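Local atomic coordinates of kinetochore protein Mis16 (Schizosaccharomyces japonicus, PDB entry 4XYH), a protein that binds histones, recognising histone H4 and the CENP-A chaperone Scm3, and so probably serves the assembly of centromeric chromatin. Residues Glu248-Ser253 / Val287-Phe292; Cys258-His263 / Leu297-Ala302; His304-Trp309 / Pro339-Ser344; Arg348-Trp353 / Gln408-Ser413. One frame throughout, in Å; residues are numbered along the deposited sequence.

All four interactions pack one blade of a WD-repeat beta-propeller against the next, and they follow one another round the ring. Interactions 1 and 2 join the same two blades, their centres about 11 Å apart. Thr252 and Leu260, from neighbouring strands of one blade, touch each other between them. Interaction 3, about 11 Å from interaction 2 between centres, carries the packing to the following blade; Leu297 O and Trp309 N, 2.8 Å apart, connect the two. The centre of interaction 4 is about 14 Å from that of interaction 3, the two being linked through Leu341 O and Trp353 N at 2.8 Å. Interactions 1 and 4 are about 24 Å apart between centres and do not touch.

Interaction 1. Residues Glu248-Ser253 / Val287-Phe292; sequences EALLTS and VAFNPF
The hydroxyl OG1 of Thr252 donates a hydrogen bond to the backbone O of Gln261 on the next strand of its own blade, while its methyl faces the neighbouring blade and packs on Phe289 and Val287. Threonine suits the place because one branch is polar and the other greasy. The split follows from the first torsion: OG1 lies anti to the backbone N (chi1 -176°), and CG2 is left between that N and the carbonyl carbon. From there CG2 comes to 3.4 Å from Phe289 CE2, approaching the ring at a slant.

The end of the ring is held by a second aliphatic group. Leu250 CD2 lies 3.6 Å from Phe289 CZ, also slanting to the ring, so that one phenyl touches two alternate residues of the facing strand. On the other flank of Thr252 the contact is methyl to methyl, tip to tip, with Thr252 CG2 3.8 Å from Val287 CG2. The branched, compact valine fits where a short side chain is enough to meet the threonine methyl. No hydrogen bond crosses; the two segments meet through apolar contact alone.

Within the WD-repeat propeller, strand 250-255 is the second of its blade and strand 284-289 the first of the next. Strands 250-253 and 287-289 run roughly antiparallel, at 150°, with axes 7.8 Å apart at closest. Ile262 of strand 259-264 also backs Leu250 and Thr252, Leu297 of strand 296-301 touches Val287 and Phe289, and His244 meets the Phe289 ring.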
loop_
_atom_site.group_PDB
_atom_site.type_symbol
_atom_site.label_atom_id
_atom_site.label_comp_id
_atom_site.label_asym_id
_atom_site.label_seq_id
_atom_site.Cartn_x
_atom_site.Cartn_y
_atom_site.Cartn_z
ATOM N N GLU A 248 16.198 9.282 -9.173
ATOM C CA GLU A 248 16.284 10.210 -8.063
ATOM C C GLU A 248 15.147 11.237 -7.963
ATOM O O GLU A 248 14.751 11.627 -6.859
ATOM C CB GLU A 248 17.616 10.943 -8.182
ATOM C CG GLU A 248 18.192 11.503 -6.900
ATOM C CD GLU A 248 19.710 11.719 -7.018
ATOM O OE1 GLU A 248 20.210 11.809 -8.171
ATOM O OE2 GLU A 248 20.401 11.775 -5.965
ATOM N N ALA A 249 14.631 11.695 -9.101
ATOM C CA ALA A 249 13.783 12.883 -9.077
ATOM C C ALA A 249 12.401 12.680 -9.697
ATOM O O ALA A 249 11.653 13.649 -9.875
ATOM C CB ALA A 249 14.493 14.035 -9.770
ATOM N N LEU A 250 12.055 11.439 -10.012
ATOM C CA LEU A 250 10.786 11.182 -10.666
ATOM C C LEU A 250 9.753 10.696 -9.658
ATOM O O LEU A 250 9.820 9.565 -9.155
ATOM C CB LEU A 250 10.952 10.174 -11.804
ATOM C CG LEU A 250 9.876 10.180 -12.894
ATOM C CD1 LEU A 250 10.425 9.588 -14.165
ATOM C CD2 LEU A 250 8.646 9.402 -12.474
ATOM N N LEU A 251 8.779 11.561 -9.394
ATOM C CA LEU A 251 7.723 11.286 -8.433
ATOM C C LEU A 251 6.381 11.287 -9.151
ATOM O O LEU A 251 6.097 12.213 -9.913
ATOM C CB LEU A 251 7.729 12.337 -7.321
ATOM C CG LEU A 251 6.573 12.274 -6.325
ATOM C CD1 LEU A 251 6.763 11.078 -5.409
ATOM C CD2 LEU A 251 6.510 13.564 -5.533
ATOM N N THR A 252 5.565 10.259 -8.925
ATOM C CA THR A 252 4.221 10.250 -9.488
ATOM C C THR A 252 3.143 10.396 -8.407
ATOM O O THR A 252 3.323 9.941 -7.277
ATOM C CB THR A 252 3.941 8.974 -10.293
ATOM O OG1 THR A 252 2.643 9.087 -10.885
ATOM C CG2 THR A 252 3.981 7.732 -9.407
ATOM N N SER A 253 2.024 11.026 -8.753
ATOM C CA SER A 253 0.915 11.181 -7.798
ATOM C C SER A 253 -0.424 11.022 -8.493
ATOM O O SER A 253 -0.525 11.252 -9.688
ATOM C CB SER A 253 0.971 12.546 -7.103
ATOM O OG SER A 253 0.771 13.600 -8.046
ATOM N N VAL A 287 -1.464 4.239 -7.230
ATOM C CA VAL A 287 -0.550 4.274 -8.359
ATOM C C VAL A 287 0.678 3.443 -8.006
ATOM O O VAL A 287 1.107 3.409 -6.853
ATOM C CB VAL A 287 -0.148 5.728 -8.711
ATOM C CG1 VAL A 287 0.472 6.407 -7.493
ATOM C CG2 VAL A 287 0.801 5.783 -9.932
ATOM N N ALA A 288 1.243 2.767 -8.996
ATOM C CA ALA A 288 2.375 1.886 -8.740
ATOM C C ALA A 288 3.222 1.690 -9.996
ATOM O O ALA A 288 2.711 1.341 -11.069
ATOM C CB ALA A 288 1.895 0.547 -8.205
ATOM N N PHE A 289 4.519 1.937 -9.844
ATOM C CA PHE A 289 5.505 1.650 -10.872
ATOM C C PHE A 289 5.890 0.178 -10.862
ATOM O O PHE A 289 6.073 -0.417 -9.796
ATOM C CB PHE A 289 6.760 2.485 -10.658
ATOM C CG PHE A 289 6.628 3.915 -11.067
ATOM C CD1 PHE A 289 6.288 4.250 -12.369
ATOM C CD2 PHE A 289 6.897 4.933 -10.162
ATOM C CE1 PHE A 289 6.200 5.573 -12.750
ATOM C CE2 PHE A 289 6.814 6.255 -10.542
ATOM C CZ PHE A 289 6.462 6.574 -11.840
ATOM N N ASN A 290 6.035 -0.398 -12.050
ATOM C CA ASN A 290 6.518 -1.765 -12.201
ATOM C C ASN A 290 8.014 -1.784 -11.935
ATOM O O ASN A 290 8.740 -0.986 -12.500
ATOM C CB ASN A 290 6.206 -2.280 -13.610
ATOM C CG ASN A 290 6.627 -3.734 -13.828
ATOM O OD1 ASN A 290 7.815 -4.036 -13.957
ATOM N ND2 ASN A 290 5.641 -4.630 -13.915
ATOM N N PRO A 291 8.473 -2.686 -11.056
ATOM C CA PRO A 291 9.887 -2.723 -10.651
ATOM C C PRO A 291 10.843 -3.336 -11.698
ATOM O O PRO A 291 12.054 -3.278 -11.506
ATOM C CB PRO A 291 9.862 -3.579 -9.380
ATOM C CG PRO A 291 8.664 -4.459 -9.537
ATOM C CD PRO A 291 7.646 -3.643 -10.301
ATOM N N PHE A 292 10.316 -3.899 -12.784
ATOM C CA PHE A 292 11.163 -4.471 -13.828
ATOM C C PHE A 292 11.177 -3.600 -15.086
ATOM O O PHE A 292 12.199 -3.455 -15.762
ATOM C CB PHE A 292 10.700 -5.886 -14.163
ATOM C CG PHE A 292 10.817 -6.833 -13.012
ATOM C CD1 PHE A 292 12.024 -7.463 -12.737
ATOM C CD2 PHE A 292 9.731 -7.074 -12.178
ATOM C CE1 PHE A 292 12.144 -8.335 -11.657
ATOM C CE2 PHE A 292 9.836 -7.949 -11.097
ATOM C CZ PHE A 292 11.044 -8.577 -10.828
#

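Interaction 2. Residues Cys258-His263 / Leu297-Ala302; sequences CTLQIH and LATASA
Leu260 and Thr299 mark the closest approach of the two backbones, their CA atoms 8.2 Å apart, a spacing at which the strands meet through side chains and share no hydrogen bond. This is packing between successive blades of a WD-repeat beta-propeller: the third strand of one blade, 259-264, lies over the second strand of the next, 296-301. Leu260 makes the direct contacts from its side, with Ile262 only grazing the interface. With CG anti to the backbone N (chi1 164°), the branched end of Leu260 is directed across the interface and presents both methyls to Leu297. Leu260 CD1 stands 4.0 Å from Leu297 CD1, and Leu260 CD2 is nearly as close to the same methyl, so the two leucines meet tip to tip.

Leucine fits here because its fork can touch two neighbours at once, and Thr299 because its two branches divide the work, the methyl packing on Leu260 and the hydroxyl bonding to polar groups. The spacings are those of ordinary, unstrained van der Waals contact in a buried setting. Val287, across from Thr252, also touches both Leu260 and Leu297 and so ties this layer to the adjoining strand.

Thr299 OG1 hydrogen-bonds to His280 NE2 and to Trp309 NE1, the His-Thr-Trp part of the structural tetrad familiar in WD repeats. Its methyl, CG2 of Thr299, lies 4.1 Å from Leu260 CD1.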
loop_
_atom_site.group_PDB
_atom_site.type_symbol
_atom_site.label_atom_id
_atom_site.label_comp_id
_atom_site.label_asym_id
_atom_site.label_seq_id
_atom_site.Cartn_x
_atom_site.Cartn_y
_atom_site.Cartn_z
ATOM N N CYS A 258 -8.964 13.231 -10.359
ATOM C CA CYS A 258 -8.902 12.344 -11.541
ATOM C C CYS A 258 -7.598 12.363 -12.327
ATOM O O CYS A 258 -7.504 11.674 -13.338
ATOM C CB CYS A 258 -10.051 12.654 -12.519
ATOM S SG CYS A 258 -11.648 12.494 -11.749
ATOM N N THR A 259 -6.596 13.127 -11.890
ATOM C CA THR A 259 -5.358 13.196 -12.676
ATOM C C THR A 259 -4.237 12.271 -12.200
ATOM O O THR A 259 -4.182 11.855 -11.032
ATOM C CB THR A 259 -4.788 14.625 -12.723
ATOM O OG1 THR A 259 -4.358 15.033 -11.414
ATOM C CG2 THR A 259 -5.834 15.599 -13.261
ATOM N N LEU A 260 -3.356 11.956 -13.146
ATOM C CA LEU A 260 -2.127 11.226 -12.910
ATOM C C LEU A 260 -1.026 12.185 -13.268
ATOM O O LEU A 260 -1.010 12.699 -14.384
ATOM C CB LEU A 260 -2.053 9.973 -13.783
ATOM C CG LEU A 260 -0.684 9.306 -13.932
ATOM C CD1 LEU A 260 -0.254 8.652 -12.607
ATOM C CD2 LEU A 260 -0.702 8.267 -15.072
ATOM N N GLN A 261 -0.116 12.470 -12.346
ATOM C CA GLN A 261 0.899 13.479 -12.646
ATOM C C GLN A 261 2.303 12.958 -12.382
ATOM O O GLN A 261 2.514 12.078 -11.549
ATOM C CB GLN A 261 0.643 14.775 -11.859
ATOM C CG GLN A 261 -0.787 15.329 -12.001
ATOM C CD GLN A 261 -0.922 16.753 -11.503
ATOM O OE1 GLN A 261 0.043 17.502 -11.490
ATOM N NE2 GLN A 261 -2.125 17.132 -11.090
ATOM N N ILE A 262 3.258 13.492 -13.136
ATOM C CA ILE A 262 4.661 13.150 -12.961
ATOM C C ILE A 262 5.370 14.415 -12.555
ATOM O O ILE A 262 5.213 15.451 -13.202
ATOM C CB ILE A 262 5.296 12.581 -14.245
ATOM C CG1 ILE A 262 4.532 11.339 -14.710
ATOM C CG2 ILE A 262 6.765 12.267 -14.006
ATOM C CD1 ILE A 262 4.653 10.161 -13.750
ATOM N N HIS A 263 6.124 14.348 -11.470
ATOM C CA HIS A 263 6.811 15.524 -10.988
ATOM C C HIS A 263 8.299 15.294 -11.054
ATOM O O HIS A 263 8.766 14.180 -10.785
ATOM C CB HIS A 263 6.391 15.852 -9.555
ATOM C CG HIS A 263 4.916 15.768 -9.333
ATOM N ND1 HIS A 263 4.067 16.826 -9.569
ATOM C CD2 HIS A 263 4.131 14.741 -8.926
ATOM C CE1 HIS A 263 2.826 16.460 -9.311
ATOM N NE2 HIS A 263 2.839 15.201 -8.914
ATOM N N LEU A 297 3.373 1.609 -15.504
ATOM C CA LEU A 297 2.721 1.870 -14.212
ATOM C C LEU A 297 1.215 1.576 -14.263
ATOM O O LEU A 297 0.640 1.396 -15.343
ATOM C CB LEU A 297 2.951 3.316 -13.751
ATOM C CG LEU A 297 2.390 4.449 -14.622
ATOM C CD1 LEU A 297 2.177 5.687 -13.786
ATOM C CD2 LEU A 297 3.337 4.761 -15.780
ATOM N N ALA A 298 0.587 1.530 -13.089
ATOM C CA ALA A 298 -0.832 1.217 -12.989
ATOM C C ALA A 298 -1.545 2.222 -12.107
ATOM O O ALA A 298 -0.959 2.744 -11.151
ATOM C CB ALA A 298 -1.028 -0.189 -12.441
ATOM N N THR A 299 -2.812 2.484 -12.424
ATOM C CA THR A 299 -3.664 3.307 -11.577
ATOM C C THR A 299 -4.916 2.532 -11.179
ATOM O O THR A 299 -5.492 1.796 -11.990
ATOM C CB THR A 299 -4.093 4.629 -12.277
ATOM O OG1 THR A 299 -4.693 4.335 -13.548
ATOM C CG2 THR A 299 -2.898 5.540 -12.487
ATOM N N ALA A 300 -5.322 2.699 -9.924
ATOM C CA ALA A 300 -6.554 2.110 -9.411
ATOM C C ALA A 300 -7.568 3.226 -9.220
ATOM O O ALA A 300 -7.265 4.244 -8.601
ATOM C CB ALA A 300 -6.302 1.380 -8.097
ATOM N N SER A 301 -8.771 3.038 -9.743
ATOM C CA SER A 301 -9.749 4.108 -9.741
ATOM C C SER A 301 -11.033 3.724 -9.046
ATOM O O SER A 301 -11.363 2.540 -8.943
ATOM C CB SER A 301 -10.075 4.539 -11.169
ATOM O OG SER A 301 -11.099 5.523 -11.173
ATOM N N ALA A 302 -11.772 4.747 -8.617
ATOM C CA ALA A 302 -13.124 4.577 -8.103
ATOM C C ALA A 302 -14.108 4.074 -9.177
ATOM O O ALA A 302 -15.228 3.674 -8.857
ATOM C CB ALA A 302 -13.628 5.899 -7.502
#

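Interaction 3. Residues His304-Trp309 / Pro339-Ser344; sequences HTVALW and PILVTS
No ring or amide takes part where Val306 and Leu308 meet Leu341 and Thr343 in this seam between two WD-repeat propeller blades; the nearby aromatic residues lie outside the contact, where Leu341 packs against the side chain of Trp353 of its own blade and also touches Trp333. The interface itself is a small patch of buried aliphatic groups between the third strand of one blade, 306-310, and the second of the next, 340-345. Strands 306-309 and 340-344 run at 146° to each other with axes 10.4 Å apart at closest, too far for backbone pairing.

Leu341 offers CD1 to both partners: it lies 4.4 Å from Leu308 CD2 and a similar distance from Val306 CG1, loose contacts that a flexible leucine branch can serve together. Val306, whose beta-branch gives it two methyls, uses the other one for Thr343.

The threonine is turned with OG1 between the backbone N and the carbonyl carbon (chi1 63°). That hydroxyl is hydrogen-bonded to His324 NE2 and Trp353 NE1, as in the WD-repeat tetrad, while the methyl faces the neighbouring blade. The tightest touch of the contact is the one from Val306 CG2 to Thr343 CG2, at 3.5 Å.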
loop_
_atom_site.group_PDB
_atom_site.type_symbol
_atom_site.label_atom_id
_atom_site.label_comp_id
_atom_site.label_asym_id
_atom_site.label_seq_id
_atom_site.Cartn_x
_atom_site.Cartn_y
_atom_site.Cartn_z
ATOM N N HIS A 304 -14.035 1.414 -10.615
ATOM C CA HIS A 304 -13.941 -0.058 -10.537
ATOM C C HIS A 304 -12.838 -0.654 -11.426
ATOM O O HIS A 304 -12.741 -1.868 -11.553
ATOM C CB HIS A 304 -15.284 -0.739 -10.895
ATOM C CG HIS A 304 -16.478 -0.182 -10.175
ATOM N ND1 HIS A 304 -17.737 -0.736 -10.296
ATOM C CD2 HIS A 304 -16.613 0.873 -9.335
ATOM C CE1 HIS A 304 -18.591 -0.049 -9.558
ATOM N NE2 HIS A 304 -17.936 0.934 -8.966
ATOM N N THR A 305 -11.993 0.170 -12.030
ATOM C CA THR A 305 -11.005 -0.399 -12.927
ATOM C C THR A 305 -9.582 -0.097 -12.517
ATOM O O THR A 305 -9.321 0.808 -11.722
ATOM C CB THR A 305 -11.200 0.098 -14.384
ATOM O OG1 THR A 305 -10.890 1.496 -14.464
ATOM C CG2 THR A 305 -12.629 -0.131 -14.840
ATOM N N VAL A 306 -8.665 -0.873 -13.083
ATOM C CA VAL A 306 -7.257 -0.557 -13.043
ATOM C C VAL A 306 -6.782 -0.275 -14.462
ATOM O O VAL A 306 -7.004 -1.079 -15.359
ATOM C CB VAL A 306 -6.430 -1.701 -12.424
ATOM C CG1 VAL A 306 -4.937 -1.472 -12.666
ATOM C CG2 VAL A 306 -6.720 -1.794 -10.959
ATOM N N ALA A 307 -6.150 0.873 -14.668
ATOM C CA ALA A 307 -5.622 1.215 -15.982
ATOM C C ALA A 307 -4.104 1.073 -15.994
ATOM O O ALA A 307 -3.436 1.429 -15.018
ATOM C CB ALA A 307 -6.034 2.625 -16.380
ATOM N N LEU A 308 -3.567 0.540 -17.089
ATOM C CA LEU A 308 -2.112 0.404 -17.256
ATOM C C LEU A 308 -1.595 1.495 -18.185
ATOM O O LEU A 308 -2.275 1.858 -19.139
ATOM C CB LEU A 308 -1.756 -0.985 -17.801
ATOM C CG LEU A 308 -2.271 -2.110 -16.896
ATOM C CD1 LEU A 308 -2.170 -3.464 -17.580
ATOM C CD2 LEU A 308 -1.493 -2.121 -15.597
ATOM N N TRP A 309 -0.399 2.017 -17.907
ATOM C CA TRP A 309 0.134 3.140 -18.661
ATOM C C TRP A 309 1.617 2.975 -18.952
ATOM O O TRP A 309 2.363 2.371 -18.172
ATOM C CB TRP A 309 -0.051 4.464 -17.905
ATOM C CG TRP A 309 -1.405 4.730 -17.397
ATOM C CD1 TRP A 309 -1.937 4.295 -16.214
ATOM C CD2 TRP A 309 -2.416 5.527 -18.026
ATOM N NE1 TRP A 309 -3.218 4.768 -16.073
ATOM C CE2 TRP A 309 -3.539 5.521 -17.173
ATOM C CE3 TRP A 309 -2.478 6.248 -19.222
ATOM C CZ2 TRP A 309 -4.718 6.196 -17.485
ATOM C CZ3 TRP A 309 -3.653 6.918 -19.534
ATOM C CH2 TRP A 309 -4.755 6.890 -18.668
ATOM N N PRO A 339 5.080 -9.484 -14.950
ATOM C CA PRO A 339 3.707 -9.246 -15.404
ATOM C C PRO A 339 2.613 -9.400 -14.330
ATOM O O PRO A 339 1.424 -9.339 -14.662
ATOM C CB PRO A 339 3.523 -10.309 -16.494
ATOM C CG PRO A 339 4.404 -11.412 -16.096
ATOM C CD PRO A 339 5.562 -10.829 -15.328
ATOM N N ILE A 340 3.000 -9.596 -13.075
ATOM C CA ILE A 340 2.046 -9.896 -12.022
ATOM C C ILE A 340 1.808 -8.677 -11.135
ATOM O O ILE A 340 2.762 -8.070 -10.637
ATOM C CB ILE A 340 2.543 -11.065 -11.146
ATOM C CG1 ILE A 340 2.815 -12.321 -11.996
ATOM C CG2 ILE A 340 1.577 -11.337 -10.003
ATOM C CD1 ILE A 340 1.588 -12.987 -12.586
ATOM N N LEU A 341 0.543 -8.311 -10.955
ATOM C CA LEU A 341 0.176 -7.285 -9.978
ATOM C C LEU A 341 -1.086 -7.678 -9.205
ATOM O O LEU A 341 -1.843 -8.557 -9.614
ATOM C CB LEU A 341 -0.022 -5.918 -10.644
ATOM C CG LEU A 341 -1.332 -5.625 -11.368
ATOM C CD1 LEU A 341 -1.484 -4.139 -11.672
ATOM C CD2 LEU A 341 -1.355 -6.410 -12.653
ATOM N N VAL A 342 -1.279 -7.034 -8.064
ATOM C CA VAL A 342 -2.379 -7.343 -7.180
ATOM C C VAL A 342 -3.162 -6.050 -6.906
ATOM O O VAL A 342 -2.573 -4.965 -6.831
ATOM C CB VAL A 342 -1.868 -7.994 -5.861
ATOM C CG1 VAL A 342 -1.108 -6.991 -4.981
ATOM C CG2 VAL A 342 -3.004 -8.563 -5.107
ATOM N N THR A 343 -4.485 -6.165 -6.802
ATOM C CA THR A 343 -5.343 -5.026 -6.518
ATOM C C THR A 343 -6.353 -5.389 -5.428
ATOM O O THR A 343 -6.603 -6.567 -5.166
ATOM C CB THR A 343 -6.111 -4.544 -7.777
ATOM O OG1 THR A 343 -6.992 -5.578 -8.240
ATOM C CG2 THR A 343 -5.147 -4.180 -8.893
ATOM N N SER A 344 -6.930 -4.368 -4.801
ATOM C CA SER A 344 -7.870 -4.554 -3.704
ATOM C C SER A 344 -9.005 -3.567 -3.885
ATOM O O SER A 344 -8.812 -2.477 -4.433
ATOM C CB SER A 344 -7.205 -4.342 -2.343
ATOM O OG SER A 344 -7.214 -2.964 -1.972
#

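Interaction 4. Residues Arg348-Trp353 / Gln408-Ser413; sequences RRVCVW and QIWSPS
Apolar contacts come first: Val350 and Val352, alternate residues of one strand in a WD-repeat propeller blade, press their methyls on the outer rim of the Trp410 indole, which belongs to the next blade. Val350 CG1 lies 3.7 Å from Trp410 CZ2. Val352 CG2 is a little further off, 4.2 Å from Trp410 CH2. Both methyls sit at the edge of the ring, near its plane, so this is rim packing rather than CH-pi contact over a face. Two valines suit the strand because their short, branched ends make a low surface for a long ring to push against. The indole reaches them from the far strand with CG held between the backbone N and carbonyl carbon (chi1 48°).

Aromatic contacts add to this. The ring of His378, on the fourth strand of the blade that carries the valines, is stacked with that of Trp410. The tryptophan thus bridges the seam by its edge and by its stack.

Hydrogen bonds are absent across the two segments. Within its own blade, Trp410 NE1 pairs with Ser400 OG on strand 398-402, recalling the Ser/Thr-Trp link of WD repeats. Gln408, two residues before, instead reaches across to the valines' blade, where its OE1 bonds to NE2 of His378, the residue stacked on Trp410.

The chemistry implies a division of labour: the buried N-H of Trp410 is satisfied by Ser400, and the hydrocarbon rim is left to pack against the adjacent blade, probably held by dispersion and by exclusion of water, forces that demand close fit more than direction.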
loop_
_atom_site.group_PDB
_atom_site.type_symbol
_atom_site.label_atom_id
_atom_site.label_comp_id
_atom_site.label_asym_id
_atom_site.label_seq_id
_atom_site.Cartn_x
_atom_site.Cartn_y
_atom_site.Cartn_z
ATOM N N ARG A 348 -14.536 -6.063 -1.500
ATOM C CA ARG A 348 -14.016 -6.999 -0.492
ATOM C C ARG A 348 -13.125 -8.091 -1.091
ATOM O O ARG A 348 -12.775 -9.050 -0.409
ATOM C CB ARG A 348 -15.161 -7.652 0.307
ATOM C CG ARG A 348 -16.177 -6.679 0.928
ATOM C CD ARG A 348 -17.296 -7.439 1.644
ATOM N NE ARG A 348 -17.951 -8.388 0.741
ATOM C CZ ARG A 348 -18.978 -8.082 -0.049
ATOM N NH1 ARG A 348 -19.473 -6.862 -0.037
ATOM N NH2 ARG A 348 -19.508 -8.994 -0.855
ATOM N N ARG A 349 -12.740 -7.933 -2.355
ATOM C CA ARG A 349 -11.901 -8.923 -3.028
ATOM C C ARG A 349 -10.474 -8.420 -3.256
ATOM O O ARG A 349 -10.231 -7.215 -3.411
ATOM C CB ARG A 349 -12.517 -9.322 -4.374
ATOM C CG ARG A 349 -13.937 -9.849 -4.289
ATOM C CD ARG A 349 -13.977 -11.228 -3.641
ATOM N NE ARG A 349 -15.348 -11.696 -3.455
ATOM C CZ ARG A 349 -15.974 -11.750 -2.279
ATOM N NH1 ARG A 349 -15.354 -11.383 -1.150
ATOM N NH2 ARG A 349 -17.225 -12.181 -2.235
ATOM N N VAL A 350 -9.529 -9.351 -3.275
ATOM C CA VAL A 350 -8.173 -9.054 -3.740
ATOM C C VAL A 350 -7.924 -9.845 -5.030
ATOM O O VAL A 350 -7.958 -11.067 -5.034
ATOM C CB VAL A 350 -7.113 -9.396 -2.680
ATOM C CG1 VAL A 350 -5.728 -9.083 -3.202
ATOM C CG2 VAL A 350 -7.361 -8.599 -1.394
ATOM N N CYS A 351 -7.703 -9.150 -6.132
ATOM C CA CYS A 351 -7.455 -9.824 -7.401
ATOM C C CYS A 351 -5.972 -9.830 -7.759
ATOM O O CYS A 351 -5.280 -8.826 -7.610
ATOM C CB CYS A 351 -8.262 -9.163 -8.522
ATOM S SG CYS A 351 -10.077 -9.391 -8.365
ATOM N N VAL A 352 -5.489 -10.978 -8.221
ATOM C CA VAL A 352 -4.136 -11.080 -8.747
ATOM C C VAL A 352 -4.233 -11.167 -10.267
ATOM O O VAL A 352 -4.999 -11.984 -10.788
ATOM C CB VAL A 352 -3.391 -12.311 -8.194
ATOM C CG1 VAL A 352 -1.939 -12.316 -8.674
ATOM C CG2 VAL A 352 -3.484 -12.353 -6.672
ATOM N N TRP A 353 -3.478 -10.321 -10.968
ATOM C CA TRP A 353 -3.543 -10.243 -12.423
ATOM C C TRP A 353 -2.245 -10.690 -13.075
ATOM O O TRP A 353 -1.161 -10.460 -12.538
ATOM C CB TRP A 353 -3.851 -8.824 -12.880
ATOM C CG TRP A 353 -5.028 -8.183 -12.211
ATOM C CD1 TRP A 353 -5.021 -7.491 -11.036
ATOM C CD2 TRP A 353 -6.378 -8.144 -12.691
ATOM N NE1 TRP A 353 -6.280 -7.032 -10.751
ATOM C CE2 TRP A 353 -7.132 -7.415 -11.751
ATOM C CE3 TRP A 353 -7.022 -8.651 -13.826
ATOM C CZ2 TRP A 353 -8.506 -7.187 -11.904
ATOM C CZ3 TRP A 353 -8.391 -8.426 -13.977
ATOM C CH2 TRP A 353 -9.113 -7.700 -13.019
ATOM N N GLN A 408 -4.804 -10.885 7.011
ATOM C CA GLN A 408 -4.647 -12.198 6.404
ATOM C C GLN A 408 -3.326 -12.301 5.666
ATOM O O GLN A 408 -2.926 -11.384 4.942
ATOM C CB GLN A 408 -5.805 -12.510 5.452
ATOM C CG GLN A 408 -6.919 -13.270 6.104
ATOM C CD GLN A 408 -8.177 -13.341 5.255
ATOM O OE1 GLN A 408 -8.185 -12.950 4.077
ATOM N NE2 GLN A 408 -9.258 -13.834 5.859
ATOM N N ILE A 409 -2.658 -13.427 5.881
ATOM C CA ILE A 409 -1.426 -13.768 5.207
ATOM C C ILE A 409 -1.678 -15.033 4.398
ATOM O O ILE A 409 -1.972 -16.086 4.956
ATOM C CB ILE A 409 -0.279 -13.964 6.210
ATOM C CG1 ILE A 409 -0.051 -12.656 6.970
ATOM C CG2 ILE A 409 1.007 -14.409 5.501
ATOM C CD1 ILE A 409 1.054 -12.717 7.997
ATOM N N TRP A 410 -1.586 -14.925 3.080
ATOM C CA TRP A 410 -1.995 -16.024 2.227
ATOM C C TRP A 410 -1.100 -16.231 1.012
ATOM O O TRP A 410 -0.389 -15.327 0.571
ATOM C CB TRP A 410 -3.437 -15.820 1.759
ATOM C CG TRP A 410 -3.712 -14.450 1.242
ATOM C CD1 TRP A 410 -3.959 -13.323 1.987
ATOM C CD2 TRP A 410 -3.779 -14.049 -0.126
ATOM N NE1 TRP A 410 -4.180 -12.246 1.158
ATOM C CE2 TRP A 410 -4.075 -12.664 -0.143
ATOM C CE3 TRP A 410 -3.621 -14.719 -1.344
ATOM C CZ2 TRP A 410 -4.211 -11.943 -1.332
ATOM C CZ3 TRP A 410 -3.759 -13.997 -2.522
ATOM C CH2 TRP A 410 -4.048 -12.625 -2.504
ATOM N N SER A 411 -1.154 -17.443 0.480
ATOM C CA SER A 411 -0.407 -17.807 -0.706
ATOM C C SER A 411 -1.297 -18.615 -1.627
ATOM O O SER A 411 -1.777 -19.678 -1.235
ATOM C CB SER A 411 0.823 -18.614 -0.332
ATOM O OG SER A 411 1.528 -18.966 -1.506
ATOM N N PRO A 412 -1.559 -18.108 -2.841
ATOM C CA PRO A 412 -2.390 -18.926 -3.734
ATOM C C PRO A 412 -1.670 -20.214 -4.120
ATOM O O PRO A 412 -0.438 -20.271 -4.127
ATOM C CB PRO A 412 -2.621 -18.027 -4.944
ATOM C CG PRO A 412 -1.575 -16.962 -4.846
ATOM C CD PRO A 412 -1.242 -16.791 -3.413
ATOM N N SER A 413 -2.441 -21.254 -4.401
ATOM C CA SER A 413 -1.869 -22.564 -4.700
ATOM C C SER A 413 -0.907 -22.540 -5.899
ATOM O O SER A 413 -1.206 -21.950 -6.944
ATOM C CB SER A 413 -2.994 -23.562 -4.952
ATOM O OG SER A 413 -2.481 -24.742 -5.521
#